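Local structure of alcohol oxidase (Myceliophthora thermophila, 6F74) at residues Leu261-Met266 against Arg285-Gly290; Thr432-Ser437 against Asp516-Gln521; Asp545-Glu550 against Phe577-Val582; Gln562-Lys567 against Gly583-Ile588. The protein binds FAD as a VAO-type flavoprotein and probably oxidises an alcohol substrate at the expense of molecular oxygen. All coordinates share one frame; numbering follows the deposited sequence.

Interaction 1: residues Leu261-Met266 against Arg285-Gly290; sequences LEAQIM and RAIRGG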
loop_
_atom_site.group_PDB
_atom_site.type_symbol
_atom_site.label_atom_id
_atom_site.label_comp_id
_atom_site.label_asym_id
_atom_site.label_seq_id
_atom_site.Cartn_x
_atom_site.Cartn_y
_atom_site.Cartn_z
ATOM N N LEU A 261 -4.668 -9.162 -16.095
ATOM C CA LEU A 261 -5.331 -9.973 -17.121
ATOM C C LEU A 261 -5.382 -11.450 -16.768
ATOM O O LEU A 261 -6.346 -12.148 -17.116
ATOM C CB LEU A 261 -4.589 -9.817 -18.432
ATOM C CG LEU A 261 -4.704 -8.426 -19.053
ATOM C CD1 LEU A 261 -3.599 -8.222 -20.080
ATOM C CD2 LEU A 261 -6.118 -8.227 -19.642
ATOM N N GLU A 262 -4.314 -11.922 -16.128
ATOM C CA GLU A 262 -4.209 -13.276 -15.617
ATOM C C GLU A 262 -3.048 -13.390 -14.655
ATOM O O GLU A 262 -2.238 -12.451 -14.531
ATOM C CB GLU A 262 -4.037 -14.294 -16.763
ATOM C CG GLU A 262 -2.796 -14.202 -17.605
ATOM C CD GLU A 262 -2.847 -15.167 -18.777
ATOM O OE1 GLU A 262 -3.831 -15.134 -19.529
ATOM O OE2 GLU A 262 -1.918 -16.002 -18.926
ATOM N N ALA A 263 -2.980 -14.537 -13.974
ATOM C CA ALA A 263 -1.900 -14.833 -13.042
ATOM C C ALA A 263 -1.585 -16.337 -13.052
ATOM O O ALA A 263 -2.445 -17.153 -13.361
ATOM C CB ALA A 263 -2.282 -14.378 -11.632
ATOM N N GLN A 264 -0.354 -16.670 -12.691
ATOM C CA GLN A 264 0.005 -18.014 -12.294
ATOM C C GLN A 264 0.130 -17.955 -10.780
ATOM O O GLN A 264 0.737 -17.031 -10.243
ATOM C CB GLN A 264 1.329 -18.436 -12.912
ATOM C CG GLN A 264 1.337 -18.600 -14.437
ATOM C CD GLN A 264 0.424 -19.694 -14.894
ATOM O OE1 GLN A 264 0.510 -20.823 -14.433
ATOM N NE2 GLN A 264 -0.464 -19.374 -15.808
ATOM N N ILE A 265 -0.492 -18.934 -10.118
ATOM C CA ILE A 265 -0.605 -18.967 -8.681
ATOM C C ILE A 265 -0.388 -20.386 -8.186
ATOM O O ILE A 265 -1.010 -21.322 -8.712
ATOM C CB ILE A 265 -1.996 -18.500 -8.210
ATOM C CG1 ILE A 265 -2.279 -17.072 -8.702
ATOM C CG2 ILE A 265 -2.067 -18.521 -6.691
ATOM C CD1 ILE A 265 -3.665 -16.551 -8.393
ATOM N N MET A 266 0.478 -20.529 -7.180
ATOM C CA MET A 266 0.677 -21.793 -6.477
ATOM C C MET A 266 -0.272 -21.830 -5.279
ATOM O O MET A 266 -0.212 -20.984 -4.373
ATOM C CB MET A 266 2.128 -21.955 -6.035
ATOM C CG MET A 266 2.406 -23.264 -5.285
ATOM S SD MET A 266 4.152 -23.562 -4.818
ATOM C CE MET A 266 4.970 -23.248 -6.370
ATOM N N ARG A 285 -10.960 -13.214 -9.578
ATOM C CA ARG A 285 -11.714 -12.125 -9.001
ATOM C C ARG A 285 -11.223 -11.790 -7.593
ATOM O O ARG A 285 -11.026 -10.627 -7.276
ATOM C CB ARG A 285 -13.213 -12.442 -8.983
ATOM C CG ARG A 285 -14.050 -11.277 -8.434
ATOM C CD ARG A 285 -15.561 -11.518 -8.410
ATOM N NE ARG A 285 -15.949 -12.818 -7.826
ATOM C CZ ARG A 285 -16.571 -13.811 -8.460
ATOM N NH1 ARG A 285 -16.858 -13.708 -9.768
ATOM N NH2 ARG A 285 -16.811 -14.951 -7.806
ATOM N N ALA A 286 -11.024 -12.806 -6.771
ATOM C CA ALA A 286 -10.534 -12.613 -5.395
ATOM C C ALA A 286 -9.206 -11.841 -5.315
ATOM O O ALA A 286 -9.062 -10.914 -4.507
ATOM C CB ALA A 286 -10.393 -13.956 -4.714
ATOM N N ILE A 287 -8.242 -12.214 -6.148
ATOM C CA ILE A 287 -6.936 -11.511 -6.132
ATOM C C ILE A 287 -6.974 -10.105 -6.720
ATOM O O ILE A 287 -6.031 -9.342 -6.526
ATOM C CB ILE A 287 -5.795 -12.310 -6.792
ATOM C CG1 ILE A 287 -6.040 -12.559 -8.288
ATOM C CG2 ILE A 287 -5.614 -13.633 -6.074
ATOM C CD1 ILE A 287 -4.741 -12.805 -9.060
ATOM N N ARG A 288 -8.041 -9.781 -7.455
ATOM C CA ARG A 288 -8.233 -8.451 -8.030
ATOM C C ARG A 288 -9.167 -7.608 -7.167
ATOM O O ARG A 288 -10.242 -7.201 -7.604
ATOM C CB ARG A 288 -8.782 -8.596 -9.455
ATOM C CG ARG A 288 -7.764 -9.128 -10.455
ATOM C CD ARG A 288 -8.351 -9.276 -11.844
ATOM N NE ARG A 288 -9.011 -8.038 -12.303
ATOM C CZ ARG A 288 -9.976 -7.966 -13.222
ATOM N NH1 ARG A 288 -10.429 -9.051 -13.836
ATOM N NH2 ARG A 288 -10.515 -6.792 -13.536
ATOM N N GLY A 289 -8.746 -7.330 -5.938
ATOM C CA GLY A 289 -9.513 -6.495 -4.993
ATOM C C GLY A 289 -9.820 -7.112 -3.633
ATOM O O GLY A 289 -10.225 -6.398 -2.707
ATOM N N GLY A 290 -9.628 -8.420 -3.489
ATOM C CA GLY A 290 -9.917 -9.117 -2.240
ATOM C C GLY A 290 -8.743 -9.335 -1.330
ATOM O O GLY A 290 -8.832 -10.134 -0.415
#
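Ile287 presses its CD1 methyl against two neighbouring side chains of strand 260-266: Ala263, whose CB lies 3.9 Å from Ile287 CD1, and Ile265, whose own CD1 is 4.0 Å from that same methyl. The two isoleucines reach toward each other tip to tip, while the short alanine leaves the longer side chain room to come close to the strand. All three residues are buried, no hydrogen bond joins the segments, and the contact rests on methyl groups alone, which suits small and branched aliphatic residues. Ile287 holds CG1 between its backbone N and carbonyl carbon (chi1 63°), and the nearly extended chi2 carries CD1 on to the strand. With CA atoms of Ala263 and Ile287 9.2 Å apart, the side chains must span the whole gap. The strand belongs to the antiparallel sheet of the FAD-binding domain of the VAO-type fold, with helix 281-287 packed on it; Ile265 also lies about 4 Å, side chain to side chain, from the FAD-binding Val297. Further out, strands 272-276 and 296-306 flank it with backbone hydrogen bonds. Just after Ile287, Gly290 N donates to Ala286 O at 2.8 Å. Arg288 is fixed by salt bridges to Asp258 and Asp484, and its NE donates to the carbonyl of Ala257.

Interaction 2: residues Thr432-Ser437 against Asp516-Gln521; sequences TSIITS and DYVQHQ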
loop_
_atom_site.group_PDB
_atom_site.type_symbol
_atom_site.label_atom_id
_atom_site.label_comp_id
_atom_site.label_asym_id
_atom_site.label_seq_id
_atom_site.Cartn_x
_atom_site.Cartn_y
_atom_site.Cartn_z
ATOM N N THR A 432 6.207 3.546 11.918
ATOM C CA THR A 432 4.929 2.845 11.987
ATOM C C THR A 432 3.820 3.697 11.360
ATOM O O THR A 432 3.737 4.911 11.567
ATOM C CB THR A 432 4.558 2.472 13.449
ATOM O OG1 THR A 432 5.564 1.623 13.990
ATOM C CG2 THR A 432 3.228 1.712 13.527
ATOM N N SER A 433 2.960 3.039 10.592
ATOM C CA SER A 433 1.816 3.698 9.958
ATOM C C SER A 433 0.590 3.498 10.827
ATOM O O SER A 433 0.283 2.360 11.205
ATOM C CB SER A 433 1.560 3.110 8.574
ATOM O OG SER A 433 0.625 3.936 7.922
ATOM N N ILE A 434 -0.043 4.606 11.183
ATOM C CA ILE A 434 -1.337 4.607 11.887
ATOM C C ILE A 434 -2.211 5.613 11.157
ATOM O O ILE A 434 -2.197 6.806 11.439
ATOM C CB ILE A 434 -1.230 4.962 13.393
ATOM C CG1 ILE A 434 -0.075 4.170 14.029
ATOM C CG2 ILE A 434 -2.577 4.679 14.074
ATOM C CD1 ILE A 434 0.062 4.353 15.521
ATOM N N ILE A 435 -2.928 5.098 10.158
ATOM C CA ILE A 435 -3.769 5.903 9.297
ATOM C C ILE A 435 -5.149 5.289 9.175
ATOM O O ILE A 435 -5.375 4.105 9.522
ATOM C CB ILE A 435 -3.139 6.086 7.888
ATOM C CG1 ILE A 435 -2.968 4.733 7.179
ATOM C CG2 ILE A 435 -1.798 6.812 8.000
ATOM C CD1 ILE A 435 -2.530 4.793 5.715
ATOM N N THR A 436 -6.066 6.108 8.672
ATOM C CA THR A 436 -7.411 5.645 8.274
ATOM C C THR A 436 -7.689 6.178 6.875
ATOM O O THR A 436 -7.186 7.244 6.492
ATOM C CB THR A 436 -8.489 6.119 9.270
ATOM O OG1 THR A 436 -9.773 5.671 8.860
ATOM C CG2 THR A 436 -8.466 7.684 9.430
ATOM N N SER A 437 -8.430 5.427 6.068
ATOM C CA SER A 437 -8.753 5.894 4.716
ATOM C C SER A 437 -10.246 5.748 4.480
ATOM O O SER A 437 -10.921 4.857 5.050
ATOM C CB SER A 437 -7.938 5.182 3.632
ATOM O OG SER A 437 -7.982 3.762 3.704
ATOM N N ASP A 516 -1.952 3.072 22.008
ATOM C CA ASP A 516 -3.412 2.923 22.145
ATOM C C ASP A 516 -4.125 4.279 22.073
ATOM O O ASP A 516 -5.218 4.373 21.502
ATOM C CB ASP A 516 -3.812 2.250 23.467
ATOM C CG ASP A 516 -3.296 0.843 23.609
ATOM O OD1 ASP A 516 -2.970 0.143 22.595
ATOM O OD2 ASP A 516 -3.209 0.426 24.770
ATOM N N TYR A 517 -3.512 5.311 22.661
ATOM C CA TYR A 517 -4.037 6.688 22.561
ATOM C C TYR A 517 -4.049 7.147 21.100
ATOM O O TYR A 517 -5.046 7.650 20.610
ATOM C CB TYR A 517 -3.241 7.692 23.448
ATOM C CG TYR A 517 -3.620 9.121 23.124
ATOM C CD1 TYR A 517 -4.796 9.674 23.609
ATOM C CD2 TYR A 517 -2.842 9.892 22.272
ATOM C CE1 TYR A 517 -5.176 10.986 23.292
ATOM C CE2 TYR A 517 -3.204 11.193 21.920
ATOM C CZ TYR A 517 -4.369 11.743 22.434
ATOM O OH TYR A 517 -4.737 13.040 22.037
ATOM N N VAL A 518 -2.943 6.977 20.400
ATOM C CA VAL A 518 -2.872 7.405 18.998
ATOM C C VAL A 518 -3.804 6.578 18.116
ATOM O O VAL A 518 -4.486 7.137 17.265
ATOM C CB VAL A 518 -1.434 7.378 18.459
ATOM C CG1 VAL A 518 -1.405 7.698 16.963
ATOM C CG2 VAL A 518 -0.582 8.391 19.206
ATOM N N GLN A 519 -3.826 5.265 18.304
ATOM C CA GLN A 519 -4.698 4.394 17.506
ATOM C C GLN A 519 -6.171 4.766 17.675
ATOM O O GLN A 519 -6.930 4.762 16.699
ATOM C CB GLN A 519 -4.513 2.908 17.873
ATOM C CG GLN A 519 -5.272 1.961 16.958
ATOM C CD GLN A 519 -4.789 2.079 15.521
ATOM O OE1 GLN A 519 -3.694 1.629 15.212
ATOM N NE2 GLN A 519 -5.582 2.716 14.649
ATOM N N HIS A 520 -6.555 5.095 18.907
ATOM C CA HIS A 520 -7.897 5.574 19.213
ATOM C C HIS A 520 -8.251 6.890 18.533
ATOM O O HIS A 520 -9.374 7.050 18.074
ATOM C CB HIS A 520 -8.072 5.762 20.724
ATOM C CG HIS A 520 -9.447 6.227 21.117
ATOM N ND1 HIS A 520 -10.493 5.353 21.331
ATOM C CD2 HIS A 520 -9.958 7.472 21.263
ATOM C CE1 HIS A 520 -11.579 6.042 21.633
ATOM N NE2 HIS A 520 -11.284 7.326 21.582
ATOM N N GLN A 521 -7.322 7.843 18.504
ATOM C CA GLN A 521 -7.552 9.075 17.759
ATOM C C GLN A 521 -7.755 8.781 16.272
ATOM O O GLN A 521 -8.678 9.303 15.677
ATOM C CB GLN A 521 -6.398 10.065 17.936
ATOM C CG GLN A 521 -6.247 10.649 19.363
ATOM C CD GLN A 521 -7.479 11.356 19.867
ATOM O OE1 GLN A 521 -7.930 12.311 19.262
ATOM N NE2 GLN A 521 -8.044 10.874 20.970
HETATM O O HOH W 1 -5.034 2.364 11.967
#
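Ile434 packs against Val518 and Gln519 where the chain leading into strand 435-440 passes helix 512-533. That strand is an outermost member of the seven-stranded antiparallel sheet, so the contact joins the edge of the sheet to a long helix covering it. The apolar part is a meeting of methyl groups: Ile434 CD1 stands 3.9 Å from Val518 CG1, the two side chains crossing at about a right angle. Both are beta-branched, and Ile434 uses its two branches separately. Its CG1 branch, anti to the carbonyl carbon (chi1 -46°), carries CD1 to the valine, while CG2 turns to the glutamine. Val522, one turn further along the helix, also touches Ile434.

The second kind of contact sets a methyl against an amide. Ile434 CG2 lies 3.4 Å from Gln519 OE1 and 3.6 Å from Gln519 NE2, so the methyl meets the whole end group. A glutamine suits this margin of the contact, because its chain, bent at chi2 (62°), lays its amide beside the isoleucine and still serves polar partners. The amide NE2 bonds to Thr523 OG1 on the same helix, which helps fix the turn of the group.

Water supplies the polar link between the segments. One molecule accepts from Gln519 NE2 at 2.8 Å and donates to the carbonyl oxygen of Ile435 at 3.0 Å.

Interaction 3: residues Asp545-Glu550 against Phe577-Val582; sequences DGSDPE and FCRTCV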
loop_
_atom_site.group_PDB
_atom_site.type_symbol
_atom_site.label_atom_id
_atom_site.label_comp_id
_atom_site.label_asym_id
_atom_site.label_seq_id
_atom_site.Cartn_x
_atom_site.Cartn_y
_atom_site.Cartn_z
ATOM N N ASP A 545 -7.001 1.403 7.865
ATOM C CA ASP A 545 -7.054 1.240 9.325
ATOM C C ASP A 545 -7.236 -0.213 9.673
ATOM O O ASP A 545 -8.345 -0.711 9.677
ATOM C CB ASP A 545 -8.230 2.043 9.878
ATOM C CG ASP A 545 -8.280 2.061 11.407
ATOM O OD1 ASP A 545 -7.427 1.461 12.064
ATOM O OD2 ASP A 545 -9.184 2.725 11.965
ATOM N N GLY A 546 -6.147 -0.867 10.032
ATOM C CA GLY A 546 -6.173 -2.297 10.355
ATOM C C GLY A 546 -6.729 -2.560 11.735
ATOM O O GLY A 546 -6.960 -3.718 12.049
ATOM N N SER A 547 -6.923 -1.518 12.568
ATOM C CA SER A 547 -7.576 -1.671 13.885
ATOM C C SER A 547 -9.042 -1.335 13.921
ATOM O O SER A 547 -9.629 -1.390 15.013
ATOM C CB SER A 547 -6.912 -0.775 14.912
ATOM O OG SER A 547 -5.574 -1.211 15.052
ATOM N N ASP A 548 -9.641 -1.020 12.768
ATOM C CA ASP A 548 -11.041 -0.664 12.715
ATOM C C ASP A 548 -11.844 -1.918 13.010
ATOM O O ASP A 548 -11.733 -2.901 12.268
ATOM C CB ASP A 548 -11.356 -0.091 11.332
ATOM C CG ASP A 548 -12.836 0.234 11.123
ATOM O OD1 ASP A 548 -13.609 0.357 12.100
ATOM O OD2 ASP A 548 -13.229 0.403 9.944
ATOM N N PRO A 549 -12.642 -1.920 14.104
ATOM C CA PRO A 549 -13.581 -3.025 14.331
ATOM C C PRO A 549 -14.443 -3.377 13.120
ATOM O O PRO A 549 -14.908 -4.515 13.000
ATOM C CB PRO A 549 -14.512 -2.487 15.432
ATOM C CG PRO A 549 -13.700 -1.462 16.163
ATOM C CD PRO A 549 -12.773 -0.868 15.124
ATOM N N GLU A 550 -14.722 -2.391 12.275
ATOM C CA GLU A 550 -15.526 -2.625 11.079
ATOM C C GLU A 550 -14.698 -2.756 9.820
ATOM O O GLU A 550 -15.221 -2.516 8.727
ATOM C CB GLU A 550 -16.533 -1.487 10.925
ATOM C CG GLU A 550 -17.450 -1.273 12.121
ATOM C CD GLU A 550 -18.328 -2.454 12.441
ATOM O OE1 GLU A 550 -18.619 -3.273 11.518
ATOM O OE2 GLU A 550 -18.711 -2.582 13.646
ATOM N N PHE A 577 -2.586 -17.270 5.999
ATOM C CA PHE A 577 -3.131 -16.314 6.952
ATOM C C PHE A 577 -2.371 -15.007 6.917
ATOM O O PHE A 577 -1.147 -15.005 6.943
ATOM C CB PHE A 577 -3.101 -16.823 8.392
ATOM C CG PHE A 577 -3.557 -15.800 9.394
ATOM C CD1 PHE A 577 -4.926 -15.645 9.684
ATOM C CD2 PHE A 577 -2.662 -14.943 9.989
ATOM C CE1 PHE A 577 -5.361 -14.690 10.574
ATOM C CE2 PHE A 577 -3.093 -13.966 10.873
ATOM C CZ PHE A 577 -4.448 -13.837 11.155
ATOM N N CYS A 578 -3.101 -13.908 6.812
ATOM C CA CYS A 578 -2.545 -12.613 7.141
ATOM C C CYS A 578 -3.577 -11.760 7.857
ATOM O O CYS A 578 -4.799 -11.952 7.720
ATOM C CB CYS A 578 -1.919 -11.888 5.936
ATOM S SG CYS A 578 -2.823 -12.045 4.382
ATOM N N ARG A 579 -3.040 -10.867 8.676
ATOM C CA ARG A 579 -3.802 -9.939 9.519
ATOM C C ARG A 579 -4.754 -9.064 8.674
ATOM O O ARG A 579 -4.305 -8.447 7.741
ATOM C CB ARG A 579 -2.769 -9.044 10.233
ATOM C CG ARG A 579 -3.365 -8.305 11.364
ATOM C CD ARG A 579 -2.359 -7.452 12.109
ATOM N NE ARG A 579 -3.180 -6.467 12.814
ATOM C CZ ARG A 579 -3.568 -5.290 12.318
ATOM N NH1 ARG A 579 -3.156 -4.837 11.111
ATOM N NH2 ARG A 579 -4.358 -4.542 13.056
ATOM N N THR A 580 -6.043 -9.038 9.018
ATOM C CA THR A 580 -7.096 -8.327 8.267
ATOM C C THR A 580 -7.438 -8.932 6.901
ATOM O O THR A 580 -8.388 -8.464 6.263
ATOM C CB THR A 580 -6.830 -6.803 8.006
ATOM O OG1 THR A 580 -5.846 -6.609 6.977
ATOM C CG2 THR A 580 -6.453 -6.049 9.269
ATOM N N CYS A 581 -6.698 -9.939 6.440
ATOM C CA CYS A 581 -6.962 -10.543 5.138
ATOM C C CYS A 581 -8.282 -11.287 5.224
ATOM O O CYS A 581 -8.818 -11.537 6.326
ATOM C CB CYS A 581 -5.808 -11.460 4.683
ATOM S SG CYS A 581 -4.241 -10.573 4.526
ATOM N N VAL A 582 -8.848 -11.580 4.059
ATOM C CA VAL A 582 -10.158 -12.220 4.020
ATOM C C VAL A 582 -10.060 -13.554 4.781
ATOM O O VAL A 582 -9.119 -14.353 4.543
ATOM C CB VAL A 582 -10.610 -12.430 2.565
ATOM C CG1 VAL A 582 -11.785 -13.379 2.488
ATOM C CG2 VAL A 582 -10.959 -11.077 1.937
#
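Two turns meet here in a partly buried loop-to-loop contact: a type I beta turn from Asp545 to Asp548, ahead of helix 551-556, and a type II turn from Cys578 to Cys581, beyond helix 560-570. Gly546 is the meeting point. Its carbonyl oxygen lies 2.9 Å from Arg579 NH2, approached obliquely to the guanidinium, and 3.7 Å from Thr580 CG2. Glycine fits because a CB would point at the other turn and clash with Arg579 NH1. The arginine chain runs extended from CG to NE, and its NH1 donates to the carbonyl of Leu162. Thr580 CG2 lies over one guanidinium face, offset to the rim. With an alanine at the Arg579 position, the Leu162 carbonyl would probably lose this donor and a gap would open beside Gly546. Each turn is braced internally. Ser547 N donates to Asp545 OD1 at 3.1 Å from above the carboxylate plane, an Asx turn, and the Cys578-Cys581 disulfide, with Cys581 N bonded to Cys578 O, closes the other. Cys578 touches the FAD, and Thr580 lies near the FAD-binding Arg164, so this is a disulfide-braced turn beside the cofactor in the berberine-bridge-enzyme-like C-terminal region.

Interaction 4: residues Gln562-Lys567 against Gly583-Ile588; sequences QHLAAK and GAEDFI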
loop_
_atom_site.group_PDB
_atom_site.type_symbol
_atom_site.label_atom_id
_atom_site.label_comp_id
_atom_site.label_asym_id
_atom_site.label_seq_id
_atom_site.Cartn_x
_atom_site.Cartn_y
_atom_site.Cartn_z
ATOM N N GLN A 562 -18.218 -13.311 -1.249
ATOM C CA GLN A 562 -17.590 -13.952 -2.408
ATOM C C GLN A 562 -16.100 -14.095 -2.222
ATOM O O GLN A 562 -15.529 -15.110 -2.614
ATOM C CB GLN A 562 -17.845 -13.155 -3.680
ATOM C CG GLN A 562 -18.678 -13.862 -4.720
ATOM C CD GLN A 562 -19.182 -12.909 -5.800
ATOM O OE1 GLN A 562 -19.522 -13.368 -6.895
ATOM N NE2 GLN A 562 -19.223 -11.582 -5.504
ATOM N N HIS A 563 -15.447 -13.097 -1.639
ATOM C CA HIS A 563 -14.022 -13.235 -1.347
ATOM C C HIS A 563 -13.802 -14.399 -0.381
ATOM O O HIS A 563 -12.959 -15.273 -0.618
ATOM C CB HIS A 563 -13.437 -11.955 -0.765
ATOM C CG HIS A 563 -13.391 -10.812 -1.729
ATOM N ND1 HIS A 563 -13.224 -10.978 -3.083
ATOM C CD2 HIS A 563 -13.449 -9.479 -1.518
ATOM C CE1 HIS A 563 -13.199 -9.796 -3.671
ATOM N NE2 HIS A 563 -13.352 -8.868 -2.746
ATOM N N LEU A 564 -14.590 -14.416 0.686
ATOM C CA LEU A 564 -14.513 -15.484 1.665
ATOM C C LEU A 564 -14.742 -16.864 1.068
ATOM O O LEU A 564 -14.045 -17.782 1.427
ATOM C CB LEU A 564 -15.507 -15.260 2.798
ATOM C CG LEU A 564 -15.359 -16.080 4.068
ATOM C CD1 LEU A 564 -13.976 -15.976 4.677
ATOM C CD2 LEU A 564 -16.417 -15.602 5.065
ATOM N N ALA A 565 -15.691 -17.009 0.151
ATOM C CA ALA A 565 -15.915 -18.318 -0.483
ATOM C C ALA A 565 -14.647 -18.810 -1.206
ATOM O O ALA A 565 -14.187 -19.940 -0.983
ATOM C CB ALA A 565 -17.118 -18.286 -1.424
ATOM N N ALA A 566 -14.086 -17.951 -2.049
ATOM C CA ALA A 566 -12.805 -18.218 -2.715
ATOM C C ALA A 566 -11.674 -18.563 -1.705
ATOM O O ALA A 566 -10.882 -19.470 -1.936
ATOM C CB ALA A 566 -12.412 -17.038 -3.575
ATOM N N LYS A 567 -11.626 -17.835 -0.598
ATOM C CA LYS A 567 -10.681 -18.104 0.461
ATOM C C LYS A 567 -10.836 -19.514 1.026
ATOM O O LYS A 567 -9.852 -20.221 1.182
ATOM C CB LYS A 567 -10.818 -17.079 1.589
ATOM C CG LYS A 567 -9.925 -17.322 2.788
ATOM C CD LYS A 567 -8.429 -17.334 2.433
ATOM C CE LYS A 567 -7.593 -17.503 3.700
ATOM N NZ LYS A 567 -6.125 -17.539 3.500
ATOM N N GLY A 583 -11.010 -13.768 5.696
ATOM C CA GLY A 583 -11.032 -14.988 6.504
ATOM C C GLY A 583 -10.242 -14.972 7.789
ATOM O O GLY A 583 -10.315 -15.936 8.533
ATOM N N ALA A 584 -9.521 -13.879 8.064
ATOM C CA ALA A 584 -8.623 -13.801 9.216
ATOM C C ALA A 584 -9.340 -13.863 10.555
ATOM O O ALA A 584 -8.745 -14.247 11.554
ATOM C CB ALA A 584 -7.770 -12.530 9.130
ATOM N N GLU A 585 -10.620 -13.508 10.562
ATOM C CA GLU A 585 -11.456 -13.598 11.756
ATOM C C GLU A 585 -11.691 -15.015 12.274
ATOM O O GLU A 585 -12.206 -15.182 13.392
ATOM C CB GLU A 585 -12.818 -12.914 11.511
ATOM C CG GLU A 585 -13.745 -13.606 10.506
ATOM C CD GLU A 585 -13.544 -13.191 9.059
ATOM O OE1 GLU A 585 -12.436 -12.681 8.650
ATOM O OE2 GLU A 585 -14.536 -13.394 8.318
ATOM N N ASP A 586 -11.376 -16.041 11.477
ATOM C CA ASP A 586 -11.454 -17.407 11.959
ATOM C C ASP A 586 -10.245 -17.826 12.772
ATOM O O ASP A 586 -10.230 -18.953 13.319
ATOM C CB ASP A 586 -11.692 -18.384 10.798
ATOM C CG ASP A 586 -13.095 -18.298 10.271
ATOM O OD1 ASP A 586 -13.968 -17.747 10.987
ATOM O OD2 ASP A 586 -13.326 -18.726 9.125
ATOM N N PHE A 587 -9.247 -16.947 12.866
ATOM C CA PHE A 587 -8.049 -17.155 13.669
ATOM C C PHE A 587 -7.840 -16.045 14.704
ATOM O O PHE A 587 -8.431 -14.957 14.613
ATOM C CB PHE A 587 -6.839 -17.213 12.763
ATOM C CG PHE A 587 -6.656 -18.526 12.070
ATOM C CD1 PHE A 587 -7.478 -18.934 11.074
ATOM C CD2 PHE A 587 -5.594 -19.357 12.423
ATOM C CE1 PHE A 587 -7.268 -20.153 10.443
ATOM C CE2 PHE A 587 -5.367 -20.553 11.795
ATOM C CZ PHE A 587 -6.193 -20.953 10.826
ATOM N N ILE A 588 -6.979 -16.335 15.676
ATOM C CA ILE A 588 -6.485 -15.357 16.632
ATOM C C ILE A 588 -4.979 -15.244 16.456
ATOM O O ILE A 588 -4.254 -16.223 16.657
ATOM C CB ILE A 588 -6.818 -15.759 18.092
ATOM C CG1 ILE A 588 -8.328 -15.920 18.260
ATOM C CG2 ILE A 588 -6.289 -14.701 19.090
ATOM C CD1 ILE A 588 -8.736 -16.566 19.575
#
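Leu564 and Gly583 bury most of the surface here, and Lys567 and Glu585 add smaller, similar shares. Leu564 CD1 rests 3.6 Å from Gly583 CA and 3.8 Å from Gly583 N, so one methyl of the branched side chain lies on bare backbone instead of meeting another side chain. The torsions place it: CG is anti to the backbone N (chi1 -166°), and chi2 (54°) then turns CD1 onto the glycine. The CA atoms of the two residues are only 6.0 Å apart, a spacing that leaves little room for a side chain on the loop.

Gly583 suits this place for two reasons. Its positive phi (88°) would jam a CB against the carbonyl O of Val582, and that CB would also point at the helix, tight against Lys567 CG. Beyond the glycine the chain coils into a short 3-10 segment, in which Asp586 N donates to Gly583 O at 3.1 Å and Phe587 N to Ala584 O at 3.0 Å.

Glu585 brings its carboxylate near the other methyl, Leu564 CD2 lying 4.4 Å from Glu585 OE2. That oxygen has its polar partner elsewhere, in Tyr560 OH, and the same hydroxyl bonds to Gly583 N. The tyrosine thereby ties both loop residues to the start of the helix that carries Leu564.

Around this contact, helix 551-556 meets Glu585 through Tyr551 and Ile552, and helix 281-287 packs on helix 560-570 through Ala286 and Ala566. The loop then runs on into strand 587-588, which pairs antiparallel with strand 596-597 near the C-terminus.

How the interactions relate
Interactions 1 and 2 lie on opposite sides of the chain's centre, with centres 30 Å apart and no touch, and each is complete before the next contact along the chain opens. Interactions 3 and 4 come last, and their segments alternate: 545-550, 562-567, 577-582, 583-588. Interaction 3 links the outer pair, touching interaction 2 through Gln519 and Asp545 and interaction 1 through Val582 and Gly290. Interaction 4, centred 11 Å from interaction 3 and 16 Å from interaction 1, also touches both. The C-terminal region thus bridges the FAD-binding domain and the edge of the seven-stranded sheet, with the turn at 578-581 beside the cofactor.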